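Local atomic coordinates of structural polyprotein, VP1 (Israeli acute paralysis virus, PDB entry 5CDD), a protein that forms, as capsid protein VP1, part of the virus shell, where it probably acts as a structural component. Residues A[58-66]-A[165-173]; A[92-100]-A[175-183]. All blocks are in the same frame, centred on the assembly; numbering follows the deposited sequence.

Interaction 1: A[58-66]-A[165-173]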
# COMPACT_ATOMS: atom_id res chain seq x y z
N ASN A 58 32.78 40.34 8.12
CA ASN A 58 32.47 40.34 9.55
C ASN A 58 31.51 41.44 10.00
O ASN A 58 31.70 42.02 11.07
CB ASN A 58 33.76 40.45 10.36
CG ASN A 58 34.77 39.37 10.00
OD1 ASN A 58 35.14 39.22 8.84
ND2 ASN A 58 35.22 38.63 11.00
N THR A 59 30.49 41.73 9.20
CA THR A 59 29.53 42.76 9.58
C THR A 59 28.13 42.22 9.80
O THR A 59 27.45 41.83 8.84
CB THR A 59 29.44 43.89 8.53
OG1 THR A 59 30.72 44.51 8.38
CG2 THR A 59 28.43 44.94 8.97
N LYS A 60 27.70 42.18 11.05
CA LYS A 60 26.36 41.71 11.39
C LYS A 60 25.39 42.76 10.85
O LYS A 60 25.28 43.85 11.40
CB LYS A 60 26.21 41.57 12.90
CG LYS A 60 27.27 40.68 13.55
CD LYS A 60 26.88 40.25 14.96
CE LYS A 60 26.68 41.44 15.89
NZ LYS A 60 26.16 41.02 17.23
N THR A 61 24.70 42.42 9.76
CA THR A 61 23.78 43.35 9.12
C THR A 61 22.30 42.98 9.17
O THR A 61 21.89 41.96 8.63
CB THR A 61 24.16 43.54 7.64
OG1 THR A 61 25.51 44.01 7.54
CG2 THR A 61 23.22 44.52 6.97
N PRO A 62 21.48 43.82 9.83
CA PRO A 62 20.04 43.55 9.91
C PRO A 62 19.48 43.84 8.52
O PRO A 62 19.83 44.86 7.91
CB PRO A 62 19.55 44.55 10.95
CG PRO A 62 20.78 44.88 11.75
CD PRO A 62 21.84 44.95 10.70
N ILE A 63 18.61 42.97 8.02
CA ILE A 63 18.06 43.20 6.69
C ILE A 63 17.14 44.41 6.59
O ILE A 63 16.76 44.81 5.50
CB ILE A 63 17.31 41.96 6.15
CG1 ILE A 63 16.63 41.19 7.29
CG2 ILE A 63 18.26 41.07 5.37
CD1 ILE A 63 15.40 41.89 7.85
N THR A 64 16.81 45.01 7.73
CA THR A 64 15.97 46.19 7.72
C THR A 64 16.74 47.29 7.00
O THR A 64 16.15 48.20 6.42
CB THR A 64 15.64 46.67 9.15
OG1 THR A 64 16.84 46.79 9.91
CG2 THR A 64 14.70 45.70 9.84
N ASP A 65 18.07 47.19 7.02
CA ASP A 65 18.92 48.16 6.35
C ASP A 65 18.64 48.14 4.85
O ASP A 65 18.79 49.15 4.16
CB ASP A 65 20.40 47.84 6.59
CG ASP A 65 20.80 47.98 8.05
OD1 ASP A 65 20.06 48.63 8.81
OD2 ASP A 65 21.87 47.45 8.42
N LEU A 66 18.22 46.98 4.36
CA LEU A 66 17.88 46.80 2.96
C LEU A 66 16.37 46.87 2.80
O LEU A 66 15.85 47.48 1.87
CB LEU A 66 18.37 45.43 2.48
CG LEU A 66 17.87 44.96 1.11
CD1 LEU A 66 18.41 45.89 0.03
CD2 LEU A 66 18.32 43.54 0.86
N ASP A 165 8.19 42.41 16.93
CA ASP A 165 8.26 41.12 16.26
C ASP A 165 9.70 40.85 15.85
O ASP A 165 10.56 41.74 15.92
CB ASP A 165 7.33 41.10 15.04
CG ASP A 165 7.67 42.18 14.03
OD1 ASP A 165 7.84 43.34 14.44
OD2 ASP A 165 7.75 41.86 12.83
N SER A 166 9.97 39.62 15.41
CA SER A 166 11.30 39.21 14.99
C SER A 166 11.68 39.62 13.58
O SER A 166 10.82 39.84 12.73
CB SER A 166 11.44 37.69 15.14
OG SER A 166 10.36 37.03 14.48
N SER A 167 12.98 39.71 13.34
CA SER A 167 13.51 40.09 12.04
C SER A 167 14.76 39.26 11.76
O SER A 167 15.18 38.46 12.60
CB SER A 167 13.84 41.59 12.02
OG SER A 167 14.37 41.98 10.77
N LEU A 168 15.34 39.44 10.58
CA LEU A 168 16.54 38.69 10.22
C LEU A 168 17.82 39.52 10.32
O LEU A 168 17.80 40.74 10.14
CB LEU A 168 16.40 38.16 8.78
CG LEU A 168 17.55 37.29 8.26
CD1 LEU A 168 17.44 35.91 8.89
CD2 LEU A 168 17.48 37.19 6.75
N MET A 169 18.92 38.85 10.62
CA MET A 169 20.22 39.50 10.71
C MET A 169 21.20 38.70 9.86
O MET A 169 21.37 37.50 10.06
CB MET A 169 20.71 39.56 12.16
CG MET A 169 22.05 40.25 12.30
SD MET A 169 22.47 40.60 14.00
CE MET A 169 23.11 39.01 14.54
N TYR A 170 21.84 39.37 8.92
CA TYR A 170 22.77 38.74 7.99
C TYR A 170 24.23 38.85 8.43
O TYR A 170 24.61 39.80 9.11
CB TYR A 170 22.61 39.38 6.62
CG TYR A 170 23.07 38.54 5.47
CD1 TYR A 170 22.37 37.39 5.10
CD2 TYR A 170 24.20 38.89 4.73
CE1 TYR A 170 22.78 36.61 4.03
CE2 TYR A 170 24.62 38.12 3.66
CZ TYR A 170 23.90 36.98 3.31
OH TYR A 170 24.30 36.21 2.24
N PHE A 171 25.04 37.87 8.05
CA PHE A 171 26.45 37.88 8.40
C PHE A 171 27.30 36.99 7.49
O PHE A 171 26.86 35.92 7.07
CB PHE A 171 26.66 37.43 9.84
CG PHE A 171 28.10 37.41 10.26
CD1 PHE A 171 28.75 38.59 10.64
CD2 PHE A 171 28.83 36.23 10.22
CE1 PHE A 171 30.10 38.59 10.96
CE2 PHE A 171 30.19 36.22 10.53
CZ PHE A 171 30.83 37.40 10.91
N SER A 172 28.51 37.44 7.21
CA SER A 172 29.45 36.68 6.39
C SER A 172 30.86 37.04 6.82
O SER A 172 31.11 38.17 7.24
CB SER A 172 29.26 37.01 4.90
OG SER A 172 30.12 36.23 4.08
N ASN A 173 31.78 36.09 6.73
CA ASN A 173 33.15 36.36 7.13
C ASN A 173 33.95 37.09 6.06
O ASN A 173 35.01 37.64 6.33
CB ASN A 173 33.87 35.06 7.54
CG ASN A 173 33.97 34.07 6.40
OD1 ASN A 173 33.23 34.15 5.43
ND2 ASN A 173 34.89 33.12 6.52

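Interaction 2: A[92-100]-A[175-183]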
# COMPACT_ATOMS: atom_id res chain seq x y z
N ARG A 92 8.46 35.66 7.25
CA ARG A 92 9.04 36.09 5.98
C ARG A 92 10.17 35.15 5.53
O ARG A 92 10.82 34.51 6.35
CB ARG A 92 9.59 37.51 6.13
CG ARG A 92 8.53 38.54 6.49
CD ARG A 92 9.13 39.67 7.30
NE ARG A 92 8.14 40.68 7.67
CZ ARG A 92 7.64 41.58 6.82
NH1 ARG A 92 8.03 41.60 5.56
NH2 ARG A 92 6.74 42.46 7.25
N ARG A 93 10.38 35.08 4.22
CA ARG A 93 11.43 34.23 3.65
C ARG A 93 12.37 35.05 2.78
O ARG A 93 11.95 35.99 2.11
CB ARG A 93 10.81 33.11 2.82
CG ARG A 93 10.12 32.04 3.64
CD ARG A 93 9.33 31.08 2.76
NE ARG A 93 8.78 29.98 3.54
CZ ARG A 93 7.87 29.13 3.09
NH1 ARG A 93 7.40 29.26 1.86
NH2 ARG A 93 7.42 28.15 3.86
N TYR A 94 13.65 34.68 2.80
CA TYR A 94 14.66 35.36 2.01
C TYR A 94 15.59 34.37 1.32
O TYR A 94 15.87 33.30 1.85
CB TYR A 94 15.51 36.30 2.88
CG TYR A 94 14.75 37.38 3.61
CD1 TYR A 94 14.15 37.13 4.85
CD2 TYR A 94 14.62 38.65 3.06
CE1 TYR A 94 13.46 38.13 5.52
CE2 TYR A 94 13.93 39.66 3.73
CZ TYR A 94 13.35 39.40 4.96
OH TYR A 94 12.67 40.39 5.62
N LYS A 95 16.07 34.74 0.14
CA LYS A 95 17.00 33.91 -0.61
C LYS A 95 18.12 34.82 -1.10
O LYS A 95 17.87 35.82 -1.77
CB LYS A 95 16.32 33.23 -1.80
CG LYS A 95 15.23 32.25 -1.42
CD LYS A 95 14.89 31.33 -2.59
CE LYS A 95 13.63 30.52 -2.30
NZ LYS A 95 13.69 29.82 -0.99
N PHE A 96 19.35 34.47 -0.75
CA PHE A 96 20.50 35.26 -1.17
C PHE A 96 21.34 34.48 -2.18
O PHE A 96 21.99 33.50 -1.82
CB PHE A 96 21.36 35.64 0.04
CG PHE A 96 20.59 36.30 1.15
CD1 PHE A 96 19.86 35.54 2.05
CD2 PHE A 96 20.58 37.69 1.28
CE1 PHE A 96 19.13 36.15 3.08
CE2 PHE A 96 19.86 38.31 2.30
CZ PHE A 96 19.13 37.53 3.20
N PHE A 97 21.30 34.91 -3.43
CA PHE A 97 22.07 34.26 -4.48
C PHE A 97 23.44 34.92 -4.56
O PHE A 97 23.57 36.04 -5.05
CB PHE A 97 21.36 34.37 -5.83
CG PHE A 97 19.97 33.80 -5.83
CD1 PHE A 97 18.91 34.50 -5.26
CD2 PHE A 97 19.71 32.56 -6.41
CE1 PHE A 97 17.62 33.98 -5.26
CE2 PHE A 97 18.43 32.03 -6.41
CZ PHE A 97 17.38 32.74 -5.84
N ASN A 98 24.45 34.22 -4.07
CA ASN A 98 25.82 34.73 -4.06
C ASN A 98 26.33 35.06 -5.46
O ASN A 98 26.13 34.31 -6.41
CB ASN A 98 26.74 33.70 -3.41
CG ASN A 98 28.20 34.09 -3.51
OD1 ASN A 98 28.62 35.10 -2.94
ND2 ASN A 98 28.98 33.29 -4.23
N THR A 99 27.00 36.21 -5.58
CA THR A 99 27.58 36.64 -6.85
C THR A 99 29.00 37.12 -6.58
O THR A 99 29.63 37.74 -7.43
CB THR A 99 26.77 37.80 -7.49
OG1 THR A 99 26.86 38.96 -6.66
CG2 THR A 99 25.31 37.40 -7.65
N THR A 100 29.49 36.80 -5.39
CA THR A 100 30.83 37.18 -4.97
C THR A 100 31.88 36.20 -5.48
O THR A 100 31.76 35.00 -5.26
CB THR A 100 30.95 37.20 -3.43
OG1 THR A 100 29.83 37.89 -2.86
CG2 THR A 100 32.23 37.89 -3.00
N SER A 175 33.72 39.72 2.35
CA SER A 175 32.92 40.77 1.74
C SER A 175 32.08 40.11 0.67
O SER A 175 32.61 39.42 -0.21
CB SER A 175 33.83 41.81 1.13
OG SER A 175 33.14 43.04 0.97
N THR A 176 30.77 40.30 0.75
CA THR A 176 29.86 39.68 -0.20
C THR A 176 29.06 40.64 -1.08
O THR A 176 29.03 41.85 -0.86
CB THR A 176 28.85 38.76 0.52
OG1 THR A 176 28.17 39.49 1.54
CG2 THR A 176 29.58 37.59 1.13
N THR A 177 28.43 40.05 -2.08
CA THR A 177 27.59 40.75 -3.03
C THR A 177 26.61 39.70 -3.55
O THR A 177 27.01 38.72 -4.18
CB THR A 177 28.42 41.33 -4.19
OG1 THR A 177 27.53 41.90 -5.16
CG2 THR A 177 29.27 40.26 -4.85
N GLN A 178 25.32 39.87 -3.26
CA GLN A 178 24.34 38.89 -3.69
C GLN A 178 23.03 39.47 -4.21
O GLN A 178 22.71 40.63 -3.98
CB GLN A 178 24.01 37.93 -2.55
CG GLN A 178 25.15 37.70 -1.57
CD GLN A 178 25.13 38.67 -0.41
OE1 GLN A 178 24.94 39.88 -0.59
NE2 GLN A 178 25.34 38.16 0.79
N ILE A 179 22.30 38.63 -4.93
CA ILE A 179 21.00 39.00 -5.47
C ILE A 179 20.03 38.58 -4.37
O ILE A 179 20.00 37.41 -3.97
CB ILE A 179 20.67 38.22 -6.75
CG1 ILE A 179 21.74 38.49 -7.82
CG2 ILE A 179 19.30 38.63 -7.26
CD1 ILE A 179 21.59 37.65 -9.07
N VAL A 180 19.24 39.52 -3.88
CA VAL A 180 18.30 39.22 -2.82
C VAL A 180 16.86 39.13 -3.32
O VAL A 180 16.36 40.04 -3.98
CB VAL A 180 18.38 40.27 -1.70
CG1 VAL A 180 17.49 39.86 -0.53
CG2 VAL A 180 19.82 40.44 -1.24
N ALA A 181 16.21 38.02 -2.99
CA ALA A 181 14.82 37.79 -3.37
C ALA A 181 14.06 37.40 -2.11
O ALA A 181 14.56 36.63 -1.29
CB ALA A 181 14.74 36.67 -4.40
N ARG A 182 12.86 37.94 -1.94
CA ARG A 182 12.07 37.62 -0.75
C ARG A 182 10.63 37.24 -1.05
O ARG A 182 10.17 37.30 -2.19
CB ARG A 182 12.07 38.80 0.22
CG ARG A 182 11.34 40.02 -0.30
CD ARG A 182 11.21 41.09 0.76
NE ARG A 182 10.55 42.28 0.25
CZ ARG A 182 10.29 43.37 0.97
NH1 ARG A 182 10.62 43.41 2.25
NH2 ARG A 182 9.69 44.41 0.40
N ALA A 183 9.93 36.85 0.01
CA ALA A 183 8.53 36.46 -0.05
C ALA A 183 8.11 36.22 1.39
O ALA A 183 8.95 36.24 2.29
CB ALA A 183 8.37 35.18 -0.86

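Interaction 1: A[58-66]-A[165-173]
Residues 58-62 run antiparallel to 167-173, with Thr61 and Tyr170 as a hydrogen-bonded pair in which Thr61 N reaches Tyr170 O at 2.7 Å and Tyr170 N returns to Thr61 O at 2.6 Å.

Phe171 is the main aromatic side chain of the contact. Its CG stands opposite the backbone N (chi1 179°), and the ring lies beside residues 58-60. The backbone N of Lys60 comes to the ring edge, near its plane, 3.8 Å from Phe171 CD1. Lys60 CG meets the same ring atom at 3.9 Å. The ring also packs on Leu300 of another capsid protein chain. Further out, the Lys60 chain passes slantwise over Met169, with Lys60 CD 4.0 Å from Met169 CE. Its amine continues to the carbonyl of Ala121. Ile63 and Leu168 meet at about a right angle, CG1 of Ile63 against CB of Leu168.

Pro62 faces Met169 as a non-hydrogen-bonded pair, so its missing N-H costs this ladder nothing. Beyond it Ile63 N bonds to Leu168 O at 3.2 Å, and the chain then turns into helix 64-73. At the other end, Asn58 N makes only a weak bond to Ser172 O.

The pairing belongs to the four-stranded sheet of the capsid jelly roll, in the order 61-62, 166-172, 110-116, 131-133. This order fits the C-H-E-F sheet of the fold. Thr61 and Tyr170 share a face and pack on strand 47-55, through Trp53 and Leu55, while Pro62 and Met169 lie on the other face and touch strand 110-116.

Interaction 2: A[92-100]-A[175-183]
Thr177 N donates to Thr100 OG1 at 2.7 Å. The Thr100 hydroxyl lies opposite its own carbonyl carbon (chi1 -47°), which brings it to this N-H. The carbonyl of Thr177 is held by the backbone of the preceding residue, with Thr99 N 2.9 Å from Thr177 O. The Thr99 hydroxyl also lies close to that oxygen, but its modelled distance is too short to trust. Asn98 shapes this end as an Asx turn: its OD1 accepts from Thr100 N at 3.1 Å. Thr99 CG2 rests on Ile179 CG1.

From here the two strands form a regular antiparallel ladder. Phe97 with Ile179, Lys95 with Ala181 and Arg93 with Ala183 are the hydrogen-bonded pairs, each with two backbone bonds. Arg93 N to Ala183 O is one of them, at 2.7 Å. The two strands match the middle pair of the BIDG sheet in a viral jelly roll. Strand 47-55 flanks 176-184, and strand 140-145 flanks 87-98.

Phe96 and Val180 point the same way into the barrel, with Phe96 CD2 3.8 Å from Val180 CG2. Tyr94 lies alongside Arg182 in the same sense; Tyr94 CD2 is 3.8 Å from Arg182 CB, and the ring and guanidinium planes are 42° apart. The Arg182 chain is extended and ends in salt bridges to Asp76 and Asp71.

On the other face, Phe97 turns a ring edge to Ile179 O and to the methyl of Ala181. Phe97 CE1 is 4.0 Å from Ala181 CB. The Phe97 ring also meets Tyr20 of another capsid protein chain. Lys95 reaches Glu142 and, across the same interface, Asp27 of that chain.

The two contacts lie in the two facing sheets of one jelly roll, their centres about 12 Å apart. Interaction 1 joins strands 61-62 and 166-172; interaction 2 joins strands 87-98 and 176-184 in the other sheet. Along the chain the segments alternate: 58-66, 92-100, 165-173, 175-183. A single residue, Thr174, separates the last two, so the chain passes directly from one sheet to the other. The two sheets pack face to face between the contacts. The rings of Tyr170 and Phe96 touch with planes about 30° apart, and Leu168 and Ile63 pack on Tyr94. Together they form part of the barrel interior of this capsid subunit.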